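Local coordinates for DegV family protein (Thermus thermophilus, PDB 2DT8) that binds fatty acids such as palmitic acid and also binds zinc; its wider role is not established, at residues V30-A35 with A57-S62. Sequence-based numbering, arbitrary orientation.
With PLM (palmitic acid), chain C.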
# COMPACT_ATOMS: atom_id res chain seq x y z
N VAL A 30 -8.23 -3.81 -12.83
CA VAL A 30 -9.55 -3.74 -12.24
C VAL A 30 -10.51 -4.29 -13.29
O VAL A 30 -10.49 -3.88 -14.45
CB VAL A 30 -9.94 -2.29 -11.91
CG1 VAL A 30 -11.35 -2.26 -11.37
CG2 VAL A 30 -8.97 -1.71 -10.90
N ASN A 31 -11.36 -5.23 -12.86
CA ASN A 31 -12.37 -5.84 -13.72
C ASN A 31 -13.69 -5.20 -13.32
O ASN A 31 -14.17 -5.39 -12.19
CB ASN A 31 -12.40 -7.35 -13.47
CG ASN A 31 -11.03 -7.98 -13.64
OD1 ASN A 31 -10.37 -7.78 -14.66
ND2 ASN A 31 -10.59 -8.74 -12.64
N LEU A 32 -14.26 -4.43 -14.25
CA LEU A 32 -15.51 -3.71 -14.01
C LEU A 32 -16.21 -3.45 -15.34
O LEU A 32 -15.59 -3.32 -16.39
CB LEU A 32 -15.18 -2.37 -13.34
CG LEU A 32 -16.35 -1.50 -12.87
CD1 LEU A 32 -16.94 -2.09 -11.60
CD2 LEU A 32 -15.86 -0.08 -12.62
N SER A 33 -17.55 -3.40 -15.22
CA SER A 33 -18.33 -3.16 -16.42
C SER A 33 -18.06 -4.13 -17.59
O SER A 33 -18.20 -3.82 -18.76
CB SER A 33 -18.10 -1.78 -17.06
OG SER A 33 -18.24 -0.75 -16.10
N GLY A 34 -17.59 -5.31 -17.16
CA GLY A 34 -17.33 -6.34 -18.15
C GLY A 34 -15.96 -6.19 -18.88
O GLY A 34 -15.54 -6.96 -19.76
N ALA A 35 -15.28 -5.12 -18.48
CA ALA A 35 -13.99 -4.78 -19.07
C ALA A 35 -12.86 -4.86 -18.06
O ALA A 35 -13.07 -5.08 -16.87
CB ALA A 35 -14.05 -3.39 -19.69
N ALA A 57 -22.27 -4.48 -10.92
CA ALA A 57 -21.54 -5.59 -10.34
C ALA A 57 -20.25 -5.10 -9.66
O ALA A 57 -19.59 -4.18 -10.13
CB ALA A 57 -21.25 -6.67 -11.38
N PHE A 58 -19.97 -5.76 -8.53
CA PHE A 58 -18.77 -5.39 -7.81
C PHE A 58 -17.51 -5.54 -8.66
O PHE A 58 -17.42 -6.40 -9.53
CB PHE A 58 -18.12 -5.77 -6.19
CG PHE A 58 -18.83 -5.09 -5.07
CD1 PHE A 58 -20.15 -4.70 -5.21
CD2 PHE A 58 -18.21 -4.91 -3.84
CE1 PHE A 58 -20.84 -4.11 -4.15
CE2 PHE A 58 -18.88 -4.33 -2.78
CZ PHE A 58 -20.21 -3.94 -2.93
N PRO A 59 -16.57 -4.63 -8.39
CA PRO A 59 -15.30 -4.72 -9.09
C PRO A 59 -14.48 -5.87 -8.51
O PRO A 59 -14.63 -6.27 -7.36
CB PRO A 59 -14.43 -3.42 -8.87
CG PRO A 59 -14.82 -3.07 -7.46
CD PRO A 59 -16.30 -3.31 -7.49
N THR A 60 -13.62 -6.40 -9.40
CA THR A 60 -12.76 -7.47 -8.95
C THR A 60 -11.41 -6.96 -9.48
O THR A 60 -11.34 -6.01 -10.25
CB THR A 60 -13.01 -8.95 -9.35
OG1 THR A 60 -13.02 -9.04 -10.78
CG2 THR A 60 -14.39 -9.38 -8.83
N THR A 61 -10.37 -7.68 -9.05
CA THR A 61 -9.04 -7.25 -9.45
C THR A 61 -8.16 -8.45 -9.88
O THR A 61 -8.51 -9.59 -9.56
CB THR A 61 -8.23 -6.45 -8.35
OG1 THR A 61 -8.09 -7.27 -7.18
CG2 THR A 61 -9.02 -5.21 -7.96
N SER A 62 -7.07 -8.20 -10.61
CA SER A 62 -6.20 -9.26 -11.08
C SER A 62 -4.73 -8.86 -10.94
O SER A 62 -4.34 -7.73 -11.20
CB SER A 62 -6.46 -9.56 -12.56
OG SER A 62 -7.78 -10.05 -12.75
C1 PLM C . -5.09 -8.71 -6.79
O1 PLM C . -4.13 -9.63 -6.65
O2 PLM C . -6.04 -8.94 -7.50
C2 PLM C . -4.97 -7.38 -6.07
C3 PLM C . -5.51 -7.55 -4.64
C4 PLM C . -5.45 -6.21 -3.90
C5 PLM C . -5.95 -6.41 -2.47
C6 PLM C . -5.82 -5.12 -1.67
C7 PLM C . -6.36 -5.34 -0.28
C8 PLM C . -6.06 -4.15 0.59
C9 PLM C . -6.31 -4.54 2.05
CA PLM C . -6.61 -3.31 2.87
CB PLM C . -5.29 -2.71 3.31
CC PLM C . -5.07 -1.40 2.57
CD PLM C . -4.85 -0.29 3.59
CE PLM C . -4.81 1.05 2.86
CF PLM C . -4.70 2.19 3.88
CG PLM C . -3.26 2.31 4.37
O HOH W 1 -8.23 -9.45 -15.39
O HOH W 2 -16.68 -6.70 -12.10
O HOH W 3 -19.41 -3.38 -13.17
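Asn-31 and Thr-60 form an antiparallel hydrogen-bonded pair where strands 30-32 and 60-62 run with axes 4.6 Å apart at 143°. Asn-31 N donates to Thr-60 O at 2.7 Å, nearly straight, and Thr-60 N returns a bond to Asn-31 O at 3.0 Å. Val-30 and Thr-61 follow as the non-hydrogen-bonded pair. On the other side of Asn-31/Thr-60, residues 57-59 continue without direct backbone bonds; one water donates to both Asn-31 O and Phe-58 O, and another joins Ser-33 N to Ala-57 O. A type I' turn, Leu-32 to Ala-35, leads into strand 35-38. On one face the Asn-31 amide, with CG anti to its carbonyl carbon (chi1 -54°), reaches along the neighbouring strand. Its ND2 gives one N-H to Thr-60 OG1 (3.1 Å) and the other, at 178°, to Ser-62 OG (3.1 Å). Both acceptors lie in the amide plane, and a water donating to OD1 and bonded to Ser-62 OG agrees with this orientation. With an alanine here, both hydroxyls would probably lose their shared amide donor, freeing Ser-62 to turn. On the opposite face Pro-59 CB packs against Leu-32 CD1 (3.9 Å) and Val-30 CG1, with Ile-48 and Ser-266 touching the proline. Thr-61 OG1, on that face, donates to palmitic acid O2 (2.7 Å) and is hydrogen-bonded to His-267 NE2; Ser-93 OG also bonds the ligand. The pairing thus ties short strand 60-62 to strand 24-32 by polar and apolar faces alike, placing Thr-61 at the fatty-acid headgroup.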